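Local structure of lovastatin nonaketide synthase, polyketide synthase component (Aspergillus terreus, 7CPX) at residues F1888-V1896 with L1931-T1941; T1962-P1970 with L1987-S1995. The protein builds the dihydromonacolin L nonaketide of lovastatin biosynthesis from malonyl-CoA by iterative condensation, methylation, ketoreduction and dehydration, as a homodimeric polyketide synthase partnered by lovC. The protein carries 2 engineered substitutions. All blocks are in the same frame, centred on the assembly; numbering follows the deposited sequence.

Interaction 1 of 2, residues F1888-V1896 with L1931-T1941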
# COMPACT_ATOMS: atom_id res chain seq x y z
N PHE A 1888 -2.16 -19.19 43.02
CA PHE A 1888 -3.51 -18.82 42.62
C PHE A 1888 -4.45 -19.97 42.95
O PHE A 1888 -4.21 -21.11 42.55
CB PHE A 1888 -3.58 -18.49 41.13
CG PHE A 1888 -2.91 -17.21 40.77
CD1 PHE A 1888 -1.53 -17.15 40.62
CD2 PHE A 1888 -3.65 -16.05 40.57
CE1 PHE A 1888 -0.91 -15.96 40.29
CE2 PHE A 1888 -3.03 -14.87 40.24
CZ PHE A 1888 -1.66 -14.82 40.10
N PHE A 1889 -5.52 -19.66 43.68
CA PHE A 1889 -6.50 -20.65 44.11
C PHE A 1889 -7.89 -20.14 43.80
O PHE A 1889 -8.19 -18.95 43.97
CB PHE A 1889 -6.37 -20.94 45.61
CG PHE A 1889 -4.98 -21.29 46.05
CD1 PHE A 1889 -4.07 -20.30 46.36
CD2 PHE A 1889 -4.59 -22.62 46.15
CE1 PHE A 1889 -2.79 -20.63 46.76
CE2 PHE A 1889 -3.32 -22.95 46.55
CZ PHE A 1889 -2.41 -21.95 46.86
N TYR A 1890 -8.75 -21.04 43.34
CA TYR A 1890 -10.14 -20.72 43.07
C TYR A 1890 -10.95 -20.81 44.36
O TYR A 1890 -10.91 -21.84 45.04
CB TYR A 1890 -10.73 -21.66 42.03
CG TYR A 1890 -10.05 -21.62 40.68
CD1 TYR A 1890 -10.43 -20.72 39.71
CD2 TYR A 1890 -9.03 -22.52 40.38
CE1 TYR A 1890 -9.82 -20.69 38.47
CE2 TYR A 1890 -8.41 -22.50 39.14
CZ TYR A 1890 -8.81 -21.58 38.19
OH TYR A 1890 -8.19 -21.56 36.97
N LEU A 1891 -11.67 -19.75 44.69
CA LEU A 1891 -12.50 -19.77 45.89
C LEU A 1891 -13.72 -20.64 45.62
O LEU A 1891 -14.51 -20.34 44.72
CB LEU A 1891 -12.90 -18.35 46.28
CG LEU A 1891 -13.59 -18.16 47.64
CD1 LEU A 1891 -15.03 -18.65 47.62
CD2 LEU A 1891 -12.81 -18.87 48.74
N VAL A 1892 -13.89 -21.70 46.40
CA VAL A 1892 -14.97 -22.65 46.21
C VAL A 1892 -15.76 -22.77 47.50
O VAL A 1892 -15.23 -22.57 48.60
CB VAL A 1892 -14.44 -24.03 45.76
CG1 VAL A 1892 -13.64 -23.90 44.48
CG2 VAL A 1892 -13.60 -24.66 46.86
N GLN A 1893 -17.04 -23.11 47.36
CA GLN A 1893 -17.92 -23.36 48.49
C GLN A 1893 -18.72 -24.62 48.19
O GLN A 1893 -19.11 -24.85 47.04
CB GLN A 1893 -18.86 -22.18 48.73
CG GLN A 1893 -19.86 -22.38 49.86
CD GLN A 1893 -20.81 -21.21 50.02
OE1 GLN A 1893 -20.88 -20.34 49.15
NE2 GLN A 1893 -21.54 -21.18 51.12
N GLY A 1894 -18.96 -25.43 49.21
CA GLY A 1894 -19.77 -26.61 49.00
C GLY A 1894 -19.65 -27.59 50.15
O GLY A 1894 -19.07 -27.29 51.20
N HIS A 1895 -20.22 -28.77 49.92
CA HIS A 1895 -20.33 -29.78 50.96
C HIS A 1895 -19.03 -30.55 51.15
O HIS A 1895 -18.20 -30.65 50.24
CB HIS A 1895 -21.45 -30.77 50.62
CG HIS A 1895 -22.83 -30.19 50.73
ND1 HIS A 1895 -23.95 -30.85 50.27
CD2 HIS A 1895 -23.26 -29.02 51.24
CE1 HIS A 1895 -25.02 -30.11 50.51
NE2 HIS A 1895 -24.63 -28.99 51.09
N VAL A 1896 -18.87 -31.09 52.35
CA VAL A 1896 -17.88 -32.13 52.63
C VAL A 1896 -18.58 -33.21 53.44
O VAL A 1896 -19.39 -32.91 54.32
CB VAL A 1896 -16.65 -31.58 53.39
CG1 VAL A 1896 -15.90 -30.59 52.52
CG2 VAL A 1896 -17.06 -30.93 54.70
N LEU A 1931 -22.44 -16.64 55.48
CA LEU A 1931 -21.79 -16.90 54.20
C LEU A 1931 -22.76 -17.72 53.34
O LEU A 1931 -22.58 -18.91 53.10
CB LEU A 1931 -20.46 -17.61 54.41
CG LEU A 1931 -19.47 -16.90 55.33
CD1 LEU A 1931 -18.24 -17.77 55.57
CD2 LEU A 1931 -19.07 -15.55 54.76
N SER A 1932 -23.80 -17.04 52.89
CA SER A 1932 -24.95 -17.69 52.27
C SER A 1932 -24.53 -18.38 50.97
O SER A 1932 -23.38 -18.30 50.52
CB SER A 1932 -26.05 -16.67 52.01
OG SER A 1932 -25.60 -15.64 51.15
N GLU A 1933 -25.49 -19.07 50.37
CA GLU A 1933 -25.24 -19.79 49.13
C GLU A 1933 -24.85 -18.81 48.03
O GLU A 1933 -25.63 -17.92 47.67
CB GLU A 1933 -26.48 -20.58 48.72
CG GLU A 1933 -26.82 -21.75 49.64
CD GLU A 1933 -27.42 -21.31 50.96
OE1 GLU A 1933 -27.60 -20.09 51.16
OE2 GLU A 1933 -27.71 -22.18 51.81
N GLY A 1934 -23.65 -18.98 47.49
CA GLY A 1934 -23.16 -18.09 46.45
C GLY A 1934 -22.67 -16.76 46.96
O GLY A 1934 -21.54 -16.36 46.67
N GLY A 1935 -23.50 -16.04 47.72
CA GLY A 1935 -23.08 -14.76 48.26
C GLY A 1935 -21.85 -14.89 49.14
O GLY A 1935 -20.90 -14.11 49.02
N GLY A 1936 -21.85 -15.88 50.03
CA GLY A 1936 -20.70 -16.09 50.89
C GLY A 1936 -19.43 -16.35 50.10
O GLY A 1936 -18.36 -15.85 50.44
N SER A 1937 -19.54 -17.15 49.03
CA SER A 1937 -18.38 -17.39 48.18
C SER A 1937 -17.90 -16.09 47.55
O SER A 1937 -16.70 -15.84 47.46
CB SER A 1937 -18.73 -18.41 47.10
OG SER A 1937 -19.68 -17.89 46.19
N LEU A 1938 -18.84 -15.24 47.11
CA LEU A 1938 -18.46 -13.96 46.53
C LEU A 1938 -17.70 -13.11 47.53
O LEU A 1938 -16.65 -12.53 47.21
CB LEU A 1938 -19.70 -13.22 46.04
CG LEU A 1938 -20.45 -13.83 44.86
CD1 LEU A 1938 -21.69 -13.01 44.53
CD2 LEU A 1938 -19.53 -13.92 43.66
N MET A 1939 -18.20 -13.02 48.76
CA MET A 1939 -17.54 -12.20 49.76
C MET A 1939 -16.17 -12.75 50.11
O MET A 1939 -15.20 -11.99 50.24
CB MET A 1939 -18.41 -12.10 51.02
CG MET A 1939 -19.85 -11.70 50.76
SD MET A 1939 -20.03 -10.44 49.48
CE MET A 1939 -20.63 -9.05 50.45
N VAL A 1940 -16.05 -14.07 50.26
CA VAL A 1940 -14.76 -14.65 50.61
C VAL A 1940 -13.77 -14.47 49.47
O VAL A 1940 -12.58 -14.25 49.70
CB VAL A 1940 -14.91 -16.13 51.00
CG1 VAL A 1940 -13.56 -16.72 51.36
CG2 VAL A 1940 -15.86 -16.27 52.18
N THR A 1941 -14.24 -14.55 48.22
CA THR A 1941 -13.38 -14.27 47.08
C THR A 1941 -12.90 -12.83 47.11
O THR A 1941 -11.70 -12.54 46.91
CB THR A 1941 -14.15 -14.55 45.79
OG1 THR A 1941 -14.56 -15.92 45.76
CG2 THR A 1941 -13.30 -14.25 44.56
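Strand 1887-1898, part of a mixed beta-sheet, lays L1891 and Q1893 against the N-terminal end of helix 1935-1953 and the loop before it. The axes of 1888-1896 and 1935-1941 run at 153° and come within 8.2 Å, so the strand passes almost antiparallel to the helix start. Strand alternation is evident: L1891 and Q1893 direct their CB atoms toward the helix, Y1890 and V1892 away.

Q1893 carries the polar half. With chi1 178° and chi2 -177° its chain is fully extended, which delivers the carboxamide to the turn preceding the helix. NE2 makes weak hydrogen bonds to L1931 O at 3.2 Å and S1932 O at 3.5 Å; S1932 O also accepts a hydrogen bond from G1936 N. OE1 faces the helix start, 3.5 Å from the N of G1934, the N-cap residue.

The topology is consistent with a medium-chain-reductase-like fold, probably the pseudo-enoylreductase region, in which case the contact lies where its beta-rich part meets its Rossmann-like part.

L1891 supplies the apolar half. Its CD2 meets V1940 CG1 at 3.5 Å, the side chains crossing at about a right angle, while CD1 lies 3.7 Å from S1937 CB. T1941 OG1 sits beside L1891 CB but is satisfied by a 2.7 Å hydrogen bond to S1937 O. That hydroxyl approaches from above the carbonyl plane, on the opposite face from the backbone N of T1941, so S1937 O holds two donors. T1941 also touches C1877 and L1881 of strand 1869-1883, and S1937 packs on V2128.

Interaction 2 of 2, residues T1962-P1970 with L1987-S1995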
# COMPACT_ATOMS: atom_id res chain seq x y z
N THR A 1962 4.16 -0.22 52.19
CA THR A 1962 3.64 1.05 51.71
C THR A 1962 2.79 1.68 52.80
O THR A 1962 2.24 1.00 53.67
CB THR A 1962 2.80 0.87 50.43
OG1 THR A 1962 1.74 -0.05 50.68
CG2 THR A 1962 3.67 0.36 49.29
N ASP A 1963 2.69 3.01 52.74
CA ASP A 1963 1.82 3.77 53.62
C ASP A 1963 0.50 4.14 52.97
O ASP A 1963 -0.47 4.43 53.68
CB ASP A 1963 2.52 5.05 54.09
CG ASP A 1963 3.83 4.76 54.81
OD1 ASP A 1963 3.95 3.68 55.42
OD2 ASP A 1963 4.73 5.63 54.76
N SER A 1964 0.43 4.15 51.64
CA SER A 1964 -0.81 4.43 50.93
C SER A 1964 -0.74 3.78 49.55
O SER A 1964 0.30 3.79 48.90
CB SER A 1964 -1.05 5.93 50.79
OG SER A 1964 -2.25 6.19 50.08
N ILE A 1965 -1.87 3.22 49.12
CA ILE A 1965 -1.98 2.56 47.82
C ILE A 1965 -3.28 3.00 47.15
O ILE A 1965 -4.20 3.51 47.79
CB ILE A 1965 -1.94 1.02 47.93
CG1 ILE A 1965 -3.21 0.49 48.61
CG2 ILE A 1965 -0.71 0.58 48.70
CD1 ILE A 1965 -3.26 -1.02 48.70
N LEU A 1966 -3.34 2.78 45.84
CA LEU A 1966 -4.51 3.08 45.04
C LEU A 1966 -4.95 1.81 44.31
O LEU A 1966 -4.12 1.11 43.73
CB LEU A 1966 -4.22 4.19 44.03
CG LEU A 1966 -5.34 4.53 43.04
CD1 LEU A 1966 -6.57 5.03 43.77
CD2 LEU A 1966 -4.87 5.55 42.02
N VAL A 1967 -6.25 1.53 44.35
CA VAL A 1967 -6.84 0.38 43.67
C VAL A 1967 -7.80 0.92 42.62
O VAL A 1967 -8.72 1.68 42.95
CB VAL A 1967 -7.55 -0.56 44.65
CG1 VAL A 1967 -8.03 -1.81 43.92
CG2 VAL A 1967 -6.64 -0.92 45.80
N LEU A 1968 -7.61 0.49 41.38
CA LEU A 1968 -8.33 1.05 40.24
C LEU A 1968 -9.44 0.11 39.80
O LEU A 1968 -9.22 -1.09 39.60
CB LEU A 1968 -7.37 1.30 39.07
CG LEU A 1968 -8.01 1.76 37.76
CD1 LEU A 1968 -8.85 3.00 37.97
CD2 LEU A 1968 -6.94 2.01 36.71
N ASN A 1969 -10.64 0.67 39.65
CA ASN A 1969 -11.82 -0.06 39.18
C ASN A 1969 -11.98 -1.42 39.85
O ASN A 1969 -12.07 -2.45 39.17
CB ASN A 1969 -11.76 -0.21 37.66
CG ASN A 1969 -13.07 -0.72 37.08
OD1 ASN A 1969 -14.11 -0.64 37.72
ND2 ASN A 1969 -13.01 -1.25 35.87
N PRO A 1970 -12.03 -1.47 41.18
CA PRO A 1970 -12.34 -2.72 41.85
C PRO A 1970 -13.84 -2.93 41.92
O PRO A 1970 -14.61 -1.96 41.81
CB PRO A 1970 -11.74 -2.52 43.25
CG PRO A 1970 -11.90 -1.07 43.49
CD PRO A 1970 -11.72 -0.40 42.14
N LEU A 1987 -3.36 0.66 56.36
CA LEU A 1987 -2.83 1.09 55.07
C LEU A 1987 -3.87 1.95 54.37
O LEU A 1987 -5.01 1.52 54.19
CB LEU A 1987 -2.45 -0.11 54.21
CG LEU A 1987 -1.91 0.20 52.80
CD1 LEU A 1987 -0.87 1.29 52.85
CD2 LEU A 1987 -1.33 -1.05 52.16
N GLN A 1988 -3.47 3.16 53.99
CA GLN A 1988 -4.39 4.12 53.39
C GLN A 1988 -4.72 3.68 51.97
O GLN A 1988 -3.93 3.87 51.04
CB GLN A 1988 -3.78 5.51 53.40
CG GLN A 1988 -4.68 6.60 52.86
CD GLN A 1988 -4.18 7.99 53.19
OE1 GLN A 1988 -4.28 8.44 54.33
NE2 GLN A 1988 -3.64 8.68 52.19
N VAL A 1989 -5.90 3.10 51.79
CA VAL A 1989 -6.34 2.57 50.50
C VAL A 1989 -7.26 3.59 49.85
O VAL A 1989 -8.24 4.04 50.46
CB VAL A 1989 -7.06 1.22 50.67
CG1 VAL A 1989 -7.66 0.78 49.35
CG2 VAL A 1989 -6.10 0.18 51.20
N HIS A 1990 -6.95 3.96 48.61
CA HIS A 1990 -7.80 4.82 47.80
C HIS A 1990 -8.47 3.98 46.73
O HIS A 1990 -7.87 3.04 46.20
CB HIS A 1990 -6.99 5.94 47.15
CG HIS A 1990 -6.27 6.82 48.13
ND1 HIS A 1990 -6.89 7.85 48.80
CD2 HIS A 1990 -4.98 6.81 48.56
CE1 HIS A 1990 -6.01 8.45 49.59
NE2 HIS A 1990 -4.85 7.83 49.46
N LEU A 1991 -9.73 4.30 46.43
CA LEU A 1991 -10.51 3.59 45.43
C LEU A 1991 -10.75 4.50 44.24
O LEU A 1991 -11.18 5.65 44.40
CB LEU A 1991 -11.84 3.12 46.00
CG LEU A 1991 -11.80 2.23 47.24
CD1 LEU A 1991 -13.19 1.74 47.57
CD2 LEU A 1991 -10.85 1.06 47.03
N ALA A 1992 -10.48 3.99 43.04
CA ALA A 1992 -10.76 4.69 41.80
C ALA A 1992 -11.62 3.79 40.92
O ALA A 1992 -11.32 2.60 40.76
CB ALA A 1992 -9.47 5.07 41.07
N THR A 1993 -12.69 4.35 40.37
CA THR A 1993 -13.61 3.61 39.52
C THR A 1993 -13.83 4.36 38.22
O THR A 1993 -13.97 5.59 38.22
CB THR A 1993 -14.96 3.37 40.22
OG1 THR A 1993 -15.81 2.60 39.37
CG2 THR A 1993 -15.64 4.70 40.53
N THR A 1994 -13.85 3.62 37.12
CA THR A 1994 -14.10 4.19 35.80
C THR A 1994 -15.55 4.07 35.37
O THR A 1994 -15.89 4.42 34.24
CB THR A 1994 -13.20 3.50 34.76
OG1 THR A 1994 -13.50 2.10 34.72
CG2 THR A 1994 -11.74 3.69 35.12
N SER A 1995 -16.42 3.59 36.26
CA SER A 1995 -17.84 3.45 35.94
C SER A 1995 -18.46 4.80 35.63
O SER A 1995 -18.32 5.75 36.40
CB SER A 1995 -18.57 2.79 37.11
OG SER A 1995 -19.95 2.63 36.82
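Strands 1964-1968 and 1988-1993 run parallel, their axes 4.7 Å apart at an angle of 23°, and S1964 to L1968 pair in order with Q1988 to A1992. The ladder alternates: I1965 N bonds to Q1988 O, H1990 N to I1965 O, V1967 N to H1990 O and A1992 N to V1967 O, each near 2.9 Å. Together with helix 1972-1985 the strands form a beta-alpha-beta crossover of a Rossmann-like sheet.

On one face I1965 and V1989 lie side by side, pointing the same way, with CG1 and CG2 respectively 3.9 Å apart; at its edge L1987 CD2 lies 3.9 Å from I1965 CG2, the two side chains crossing at about a right angle. On the other face L1966 CD1 comes across H1990 CB at 3.5 Å, and L1968 CD1 rests 3.8 Å from A1992 CB. N1969 ND2 is held outside the pair by S2036 OG.

S1964 OG, anti to its own N (chi1 179°), donates to Q1988 O at 3.0 Å from the opposite face of that carbonyl to I1965 N. Q1988 NE2 donates to H1990 NE2 at 3.1 Å, tilted from the ring plane; as modelled, this uses NE2 of H1990 as an acceptor, which would be consistent with a neutral imidazole.

From the N terminus, interaction 1 opens at 1888-1896 and closes at 1931-1941, after 34 intervening residues that hold 17 strand residues and no helix. Helix 1935-1953 then leads, through a break in the model at 1955-1960, to strand 1964-1968, where interaction 2 opens; it closes at 1987-1995 after a connection made almost entirely of helix 1972-1985. The two loops therefore follow in series, neither nested nor crossed. The centres of interactions 1 and 2 are about 24 Å apart and the nearest atoms of interactions 1 and 2 about 11 Å, so they do not touch. Helix 1935-1953 spans the gap: its start meets the mixed sheet, while E1950 and I1953 near its end pack on the parallel sheet.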